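Local atomic coordinates of GH127 beta-L-arabinofuranoside (Geobacillus stearothermophilus, PDB entry 4QK0), a protein that probably hydrolyses terminal beta-L-arabinofuranosyl residues of plant-derived sugars, as a family 127 glycoside hydrolase. Residues Y271-L279 with L288-V299; L348-A357 with I509-R517. All blocks are in the same frame, centred on the assembly; numbering follows the deposited sequence.

How the contacts relate
From the N terminus, contact 1 comes first: helix 266-283 ends, the chain reverses in a short turn, and helix 286-302 packs back against it, closing a short local loop inside the catalytic domain. Only after it has closed does the chain reach L348-A357, where contact 2 opens; this one spans 151 intervening residues and ties the catalytic domain to the hairpin of the middle domain. The two therefore lie in series, neither enclosing nor crossing the other. With centres about 17 Å apart they still meet, because helix 286-302 turns its other side to the 348-357 bend: Q293 reaches E351, E297 pairs with K355, and W296 packs on Y356.

Contact 1 of 2, residues Y271-L279 with L288-V299; sequences YMYTAMAGL and LKQACQTLWENV
M276 enters the neighbouring helix as a knob, seated in the hole formed by L288, A291, C292 and L295, and much of this apolar contact is organised round it. Its chain bends at chi3 (54°), which brings the methyl CE, beyond the selenium of this selenomethionine, onto A291 CB and L295 CD1, the latter at 3.8 Å, with L288 CD1 slightly farther off. Nearer the backbone, M276 CB lies 3.5 Å from C292 SG. That sulfur sits against the other helix at its closest point of backbone register, A277 opposite C292, and lies 3.5 Å from A277 N, with A277 CB a little farther.

Toward the C-terminal end of 288-299, the ring of Y273 takes over. L295 crosses it at about a right angle and uses both methyls: CD1 approaches Y273 CE1 at 3.8 Å, while CD2 lies near the phenolic end. V299 CG2 comes obliquely to the ring, 4.1 Å from Y273 CE2. At the opposite end of the contact L288 CD2 lies against L279 CB at 3.9 Å.

No hydrogen bond joins the two segments; their direct contact is apolar packing, and all nine touching residues are buried. Beyond this shell, W343 of helix 334-350 meets the Y273 ring with its plane turned by about 45°, and A277 lies against R346 of the same helix. L279 also touches helices 194-205 and 208-220.

The axes of the two segments approach to 8.8 Å and run roughly antiparallel, with an angle of 141° between their directions. Consecutive, antiparallel and joined by a short connection, they form an antiparallel helical hairpin, consistent with the (alpha/alpha)6 barrel expected of a catalytic domain in the six-hairpin clan.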
# COMPACT_ATOMS: atom_id res chain seq x y z
N TYR A 271 15.08 -19.81 5.81
CA TYR A 271 15.79 -20.65 6.75
C TYR A 271 15.31 -22.12 6.65
O TYR A 271 16.10 -23.05 6.74
CB TYR A 271 15.61 -20.17 8.18
CG TYR A 271 16.43 -19.00 8.62
CD1 TYR A 271 17.26 -18.31 7.74
CD2 TYR A 271 16.41 -18.58 9.96
CE1 TYR A 271 18.03 -17.21 8.17
CE2 TYR A 271 17.15 -17.46 10.37
CZ TYR A 271 17.95 -16.78 9.47
OH TYR A 271 18.70 -15.68 9.88
N MSE A 272 14.02 -22.30 6.45
CA MSE A 272 13.46 -23.62 6.29
C MSE A 272 13.97 -24.23 5.02
O MSE A 272 14.43 -25.37 5.02
CB MSE A 272 11.95 -23.64 6.27
CG MSE A 272 11.37 -25.07 6.30
SE MSE A 272 9.42 -25.02 6.26
CE MSE A 272 9.33 -24.35 4.42
N TYR A 273 13.97 -23.48 3.94
CA TYR A 273 14.44 -24.02 2.69
C TYR A 273 15.89 -24.37 2.77
O TYR A 273 16.36 -25.30 2.10
CB TYR A 273 14.22 -23.08 1.51
CG TYR A 273 12.77 -22.55 1.35
CD1 TYR A 273 11.68 -23.26 1.80
CD2 TYR A 273 12.55 -21.33 0.73
CE1 TYR A 273 10.39 -22.77 1.63
CE2 TYR A 273 11.25 -20.84 0.55
CZ TYR A 273 10.19 -21.56 1.02
OH TYR A 273 8.93 -21.04 0.83
N THR A 274 16.63 -23.57 3.50
CA THR A 274 18.06 -23.79 3.58
C THR A 274 18.30 -25.20 4.28
O THR A 274 19.09 -25.98 3.81
CB THR A 274 18.70 -22.69 4.38
OG1 THR A 274 18.64 -21.44 3.67
CG2 THR A 274 20.17 -23.00 4.72
N ALA A 275 17.55 -25.49 5.32
CA ALA A 275 17.59 -26.77 5.98
C ALA A 275 17.14 -27.92 5.03
O ALA A 275 17.79 -28.95 4.94
CB ALA A 275 16.77 -26.77 7.24
N MSE A 276 16.06 -27.70 4.31
CA MSE A 276 15.56 -28.70 3.40
C MSE A 276 16.59 -29.07 2.37
O MSE A 276 16.75 -30.24 2.07
CB MSE A 276 14.30 -28.24 2.69
CG MSE A 276 13.15 -28.12 3.69
SE MSE A 276 11.67 -27.18 2.79
CE MSE A 276 11.35 -28.18 1.14
N ALA A 277 17.31 -28.08 1.83
CA ALA A 277 18.31 -28.34 0.81
C ALA A 277 19.53 -29.10 1.34
O ALA A 277 20.04 -29.99 0.68
CB ALA A 277 18.76 -27.05 0.18
N GLY A 278 19.97 -28.72 2.54
CA GLY A 278 21.03 -29.44 3.25
C GLY A 278 20.65 -30.90 3.53
O GLY A 278 21.45 -31.77 3.30
N LEU A 279 19.43 -31.16 3.98
CA LEU A 279 18.96 -32.50 4.23
C LEU A 279 18.78 -33.31 2.94
O LEU A 279 19.19 -34.45 2.89
CB LEU A 279 17.65 -32.50 4.95
CG LEU A 279 17.70 -32.03 6.39
CD1 LEU A 279 16.28 -31.68 6.85
CD2 LEU A 279 18.34 -33.07 7.30
N LEU A 288 12.71 -34.48 -1.45
CA LEU A 288 13.03 -33.26 -0.81
C LEU A 288 13.84 -32.36 -1.75
O LEU A 288 13.62 -31.15 -1.82
CB LEU A 288 13.77 -33.56 0.48
CG LEU A 288 13.78 -32.53 1.59
CD1 LEU A 288 12.38 -32.06 1.91
CD2 LEU A 288 14.45 -33.17 2.81
N LYS A 289 14.71 -32.96 -2.52
CA LYS A 289 15.45 -32.27 -3.53
C LYS A 289 14.53 -31.58 -4.53
O LYS A 289 14.75 -30.43 -4.89
CB LYS A 289 16.36 -33.23 -4.28
CG LYS A 289 17.13 -32.62 -5.43
CD LYS A 289 18.20 -33.56 -5.98
CE LYS A 289 18.64 -33.08 -7.35
NZ LYS A 289 19.96 -33.60 -7.74
N GLN A 290 13.52 -32.29 -4.98
CA GLN A 290 12.56 -31.75 -5.94
C GLN A 290 11.71 -30.67 -5.34
O GLN A 290 11.45 -29.70 -6.00
CB GLN A 290 11.65 -32.84 -6.47
CG GLN A 290 12.28 -33.52 -7.67
CD GLN A 290 11.59 -34.82 -8.03
OE1 GLN A 290 10.45 -35.07 -7.62
NE2 GLN A 290 12.30 -35.68 -8.76
N ALA A 291 11.31 -30.83 -4.08
CA ALA A 291 10.57 -29.78 -3.38
C ALA A 291 11.39 -28.49 -3.33
O ALA A 291 10.89 -27.43 -3.65
CB ALA A 291 10.19 -30.22 -1.99
N CYS A 292 12.68 -28.62 -3.01
CA CYS A 292 13.59 -27.50 -2.99
C CYS A 292 13.69 -26.84 -4.32
O CYS A 292 13.73 -25.62 -4.36
CB CYS A 292 14.99 -27.91 -2.53
SG CYS A 292 15.04 -28.33 -0.76
N GLN A 293 13.76 -27.62 -5.40
CA GLN A 293 13.95 -27.07 -6.71
C GLN A 293 12.70 -26.32 -7.12
O GLN A 293 12.81 -25.31 -7.77
CB GLN A 293 14.32 -28.12 -7.75
CG GLN A 293 15.76 -28.60 -7.58
CD GLN A 293 16.10 -29.90 -8.34
OE1 GLN A 293 15.29 -30.84 -8.42
NE2 GLN A 293 17.31 -29.97 -8.87
N THR A 294 11.54 -26.84 -6.76
CA THR A 294 10.28 -26.24 -7.11
C THR A 294 10.15 -24.91 -6.35
O THR A 294 9.76 -23.92 -6.93
CB THR A 294 9.13 -27.18 -6.73
OG1 THR A 294 9.24 -28.34 -7.56
CG2 THR A 294 7.77 -26.56 -6.94
N LEU A 295 10.55 -24.90 -5.09
CA LEU A 295 10.49 -23.69 -4.31
C LEU A 295 11.51 -22.67 -4.77
O LEU A 295 11.20 -21.50 -4.83
CB LEU A 295 10.65 -23.99 -2.84
CG LEU A 295 9.41 -24.70 -2.28
CD1 LEU A 295 9.74 -25.46 -1.01
CD2 LEU A 295 8.31 -23.72 -1.97
N TRP A 296 12.70 -23.13 -5.15
CA TRP A 296 13.71 -22.26 -5.69
C TRP A 296 13.22 -21.53 -6.91
O TRP A 296 13.46 -20.33 -7.08
CB TRP A 296 14.95 -23.06 -6.11
CG TRP A 296 15.91 -22.24 -6.85
CD1 TRP A 296 16.08 -22.16 -8.17
CD2 TRP A 296 16.83 -21.32 -6.27
NE1 TRP A 296 17.04 -21.25 -8.47
CE2 TRP A 296 17.53 -20.73 -7.32
CE3 TRP A 296 17.14 -20.98 -4.97
CZ2 TRP A 296 18.52 -19.83 -7.12
CZ3 TRP A 296 18.09 -20.08 -4.74
CH2 TRP A 296 18.79 -19.48 -5.83
N GLU A 297 12.67 -22.26 -7.84
CA GLU A 297 12.13 -21.66 -9.05
C GLU A 297 11.01 -20.67 -8.71
O GLU A 297 10.94 -19.61 -9.30
CB GLU A 297 11.59 -22.75 -9.99
CG GLU A 297 12.72 -23.62 -10.58
CD GLU A 297 13.62 -22.87 -11.58
OE1 GLU A 297 13.08 -22.44 -12.64
OE2 GLU A 297 14.85 -22.68 -11.34
N ASN A 298 10.13 -21.02 -7.76
CA ASN A 298 9.07 -20.12 -7.44
C ASN A 298 9.62 -18.81 -6.83
O ASN A 298 9.21 -17.71 -7.22
CB ASN A 298 8.11 -20.74 -6.48
CG ASN A 298 6.90 -19.83 -6.23
OD1 ASN A 298 6.66 -19.35 -5.12
ND2 ASN A 298 6.08 -19.65 -7.27
N VAL A 299 10.55 -18.91 -5.88
CA VAL A 299 11.07 -17.71 -5.22
C VAL A 299 11.82 -16.85 -6.24
O VAL A 299 11.55 -15.67 -6.35
CB VAL A 299 12.02 -18.05 -4.06
CG1 VAL A 299 12.73 -16.82 -3.61
CG2 VAL A 299 11.24 -18.63 -2.93

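Contact 2 of 2, residues L348-A357 with I509-R517; sequences LELEMDGKYA and IKKGYAYIR
K511 reaches across to the 348-357 bend with nearly its whole side chain. CB begins at the backbone of that bend, 3.7 Å from M352 O, and faces the carboxylate of D353. Beyond CG the chain runs extended, CD and CE passing E351 OE2, until NZ closes a salt bridge of 2.6 Å to that oxygen, met on its anti side and 34° out of the carboxylate plane. The other oxygen, E351 OE1, takes the hydroxyl of Y356 from above the plane and the amide of Q293 as well, so the carboxylate is gripped by three donors; an alanine here would probably leave K511 NZ without its close anionic mate and deprive the Y356 hydroxyl and the Q293 amide of this acceptor.

K511 lies in the type I' turn of a beta hairpin, K510 to Y513, by which the middle domain docks on the link between two catalytic-domain helices. Its carbonyl receives G354 N at 2.8 Å in a nearly straight bond (170°), next to D353, whose OD1 N-caps the following helix through K355 N. Over one face of the Y513 ring lies the selenium of selenomethionine M352, 3.9 Å from the centroid, a Met-aromatic contact reached by bends at chi2 (64°) and chi3. Y513 OH touches A357 CB and is hydrogen-bonded to H439. One water bridges M352 O, K510 O and Y515 OH.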
# COMPACT_ATOMS: atom_id res chain seq x y z
N LEU A 348 23.72 -25.06 -4.01
CA LEU A 348 24.92 -25.40 -4.74
C LEU A 348 25.49 -26.76 -4.34
O LEU A 348 26.04 -27.45 -5.15
CB LEU A 348 26.00 -24.35 -4.51
CG LEU A 348 25.77 -23.10 -5.35
CD1 LEU A 348 26.71 -21.99 -4.91
CD2 LEU A 348 25.92 -23.42 -6.83
N GLU A 349 25.34 -27.14 -3.07
CA GLU A 349 25.79 -28.46 -2.61
C GLU A 349 24.86 -29.55 -3.09
O GLU A 349 25.23 -30.69 -3.22
CB GLU A 349 25.94 -28.46 -1.09
CG GLU A 349 27.11 -27.55 -0.66
CD GLU A 349 27.16 -27.23 0.85
OE1 GLU A 349 26.33 -27.81 1.60
OE2 GLU A 349 27.99 -26.39 1.26
N LEU A 350 23.64 -29.18 -3.43
CA LEU A 350 22.68 -30.13 -3.93
C LEU A 350 22.77 -30.36 -5.44
O LEU A 350 22.47 -31.44 -5.93
CB LEU A 350 21.31 -29.58 -3.60
CG LEU A 350 20.07 -30.40 -3.85
CD1 LEU A 350 20.15 -31.72 -3.09
CD2 LEU A 350 18.86 -29.59 -3.38
N GLU A 351 23.21 -29.34 -6.16
CA GLU A 351 23.34 -29.40 -7.58
C GLU A 351 24.19 -28.17 -8.01
O GLU A 351 23.88 -27.01 -7.69
CB GLU A 351 21.96 -29.39 -8.18
CG GLU A 351 21.88 -29.52 -9.70
CD GLU A 351 20.58 -28.94 -10.24
OE1 GLU A 351 19.62 -28.75 -9.45
OE2 GLU A 351 20.52 -28.63 -11.45
N MSE A 352 25.24 -28.44 -8.76
CA MSE A 352 26.13 -27.43 -9.25
C MSE A 352 25.53 -26.74 -10.46
O MSE A 352 25.71 -27.15 -11.58
CB MSE A 352 27.46 -28.07 -9.54
CG MSE A 352 28.43 -26.95 -9.87
SE MSE A 352 28.77 -25.69 -8.36
CE MSE A 352 28.99 -26.98 -6.92
N ASP A 353 24.78 -25.66 -10.20
CA ASP A 353 24.15 -24.87 -11.24
C ASP A 353 24.48 -23.39 -11.00
O ASP A 353 24.19 -22.81 -9.93
CB ASP A 353 22.65 -25.13 -11.22
CG ASP A 353 21.92 -24.53 -12.37
OD1 ASP A 353 22.32 -23.43 -12.91
OD2 ASP A 353 20.94 -25.16 -12.77
N GLY A 354 25.12 -22.79 -11.98
CA GLY A 354 25.45 -21.38 -11.96
C GLY A 354 24.27 -20.47 -11.59
O GLY A 354 24.49 -19.43 -10.98
N LYS A 355 23.04 -20.86 -11.88
CA LYS A 355 21.89 -20.00 -11.54
C LYS A 355 21.76 -19.77 -10.05
O LYS A 355 21.29 -18.74 -9.64
CB LYS A 355 20.60 -20.52 -12.14
CG LYS A 355 19.95 -21.67 -11.36
CD LYS A 355 18.93 -22.48 -12.21
CE LYS A 355 18.57 -23.81 -11.56
NZ LYS A 355 17.16 -24.19 -11.64
N TYR A 356 22.25 -20.69 -9.23
CA TYR A 356 22.23 -20.55 -7.79
C TYR A 356 23.24 -19.50 -7.37
O TYR A 356 22.98 -18.65 -6.48
CB TYR A 356 22.53 -21.87 -7.04
CG TYR A 356 21.57 -23.02 -7.41
CD1 TYR A 356 20.21 -22.80 -7.55
CD2 TYR A 356 22.01 -24.32 -7.58
CE1 TYR A 356 19.34 -23.82 -7.87
CE2 TYR A 356 21.14 -25.35 -7.91
CZ TYR A 356 19.82 -25.09 -8.08
OH TYR A 356 18.95 -26.10 -8.38
N ALA A 357 24.41 -19.58 -7.96
CA ALA A 357 25.45 -18.65 -7.58
C ALA A 357 25.14 -17.27 -8.15
O ALA A 357 25.59 -16.28 -7.60
CB ALA A 357 26.83 -19.16 -8.03
N ILE A 509 30.99 -26.27 -20.83
CA ILE A 509 30.06 -25.63 -19.91
C ILE A 509 28.93 -26.56 -19.61
O ILE A 509 28.29 -27.10 -20.48
CB ILE A 509 29.49 -24.30 -20.46
CG1 ILE A 509 30.55 -23.21 -20.35
CG2 ILE A 509 28.26 -23.84 -19.66
CD1 ILE A 509 30.22 -22.00 -21.21
N LYS A 510 28.63 -26.69 -18.33
CA LYS A 510 27.50 -27.43 -17.94
C LYS A 510 26.82 -26.65 -16.83
O LYS A 510 27.42 -26.40 -15.77
CB LYS A 510 27.97 -28.83 -17.52
CG LYS A 510 26.86 -29.82 -17.19
CD LYS A 510 27.08 -31.27 -17.70
CE LYS A 510 28.50 -31.82 -17.48
NZ LYS A 510 28.88 -32.00 -16.05
N LYS A 511 25.55 -26.30 -17.06
CA LYS A 511 24.72 -25.57 -16.08
C LYS A 511 25.43 -24.38 -15.49
O LYS A 511 25.58 -24.28 -14.27
CB LYS A 511 24.28 -26.50 -14.98
CG LYS A 511 23.37 -27.59 -15.49
CD LYS A 511 22.91 -28.47 -14.35
CE LYS A 511 21.72 -29.29 -14.79
NZ LYS A 511 21.15 -29.97 -13.61
N GLY A 512 25.96 -23.55 -16.37
CA GLY A 512 26.60 -22.31 -15.98
C GLY A 512 27.97 -22.39 -15.37
O GLY A 512 28.48 -21.37 -14.93
N TYR A 513 28.60 -23.56 -15.39
CA TYR A 513 30.02 -23.70 -14.93
C TYR A 513 30.85 -24.24 -16.08
O TYR A 513 30.47 -25.20 -16.72
CB TYR A 513 30.15 -24.62 -13.71
CG TYR A 513 29.83 -23.92 -12.42
CD1 TYR A 513 28.50 -23.77 -12.00
CD2 TYR A 513 30.83 -23.32 -11.64
CE1 TYR A 513 28.17 -23.14 -10.83
CE2 TYR A 513 30.51 -22.62 -10.50
CZ TYR A 513 29.17 -22.52 -10.10
OH TYR A 513 28.83 -21.87 -8.94
N ALA A 514 31.98 -23.60 -16.35
CA ALA A 514 32.96 -24.16 -17.31
C ALA A 514 33.90 -25.14 -16.55
O ALA A 514 34.55 -24.76 -15.57
CB ALA A 514 33.78 -23.03 -17.94
N TYR A 515 33.89 -26.40 -16.97
CA TYR A 515 34.72 -27.42 -16.36
C TYR A 515 36.04 -27.57 -17.11
O TYR A 515 36.08 -28.07 -18.23
CB TYR A 515 33.99 -28.73 -16.34
CG TYR A 515 32.86 -28.72 -15.37
CD1 TYR A 515 31.65 -28.10 -15.68
CD2 TYR A 515 32.97 -29.37 -14.13
CE1 TYR A 515 30.59 -28.13 -14.80
CE2 TYR A 515 31.92 -29.39 -13.26
CZ TYR A 515 30.74 -28.75 -13.61
OH TYR A 515 29.71 -28.77 -12.74
N ILE A 516 37.10 -27.07 -16.51
CA ILE A 516 38.42 -27.16 -17.09
C ILE A 516 39.31 -28.22 -16.42
O ILE A 516 39.84 -28.02 -15.30
CB ILE A 516 39.11 -25.81 -17.02
CG1 ILE A 516 38.20 -24.76 -17.66
CG2 ILE A 516 40.48 -25.90 -17.74
CD1 ILE A 516 38.79 -23.39 -17.66
N ARG A 517 39.45 -29.35 -17.12
CA ARG A 517 40.20 -30.52 -16.64
C ARG A 517 41.44 -30.70 -17.51
O ARG A 517 41.37 -30.77 -18.72
CB ARG A 517 39.36 -31.78 -16.66
CG ARG A 517 40.05 -32.96 -16.00
CD ARG A 517 39.16 -34.18 -15.79
NE ARG A 517 39.87 -35.21 -15.02
CZ ARG A 517 40.09 -35.20 -13.69
NH1 ARG A 517 39.61 -34.23 -12.91
NH2 ARG A 517 40.78 -36.20 -13.12
O HOH W 1 27.61 -27.44 -13.40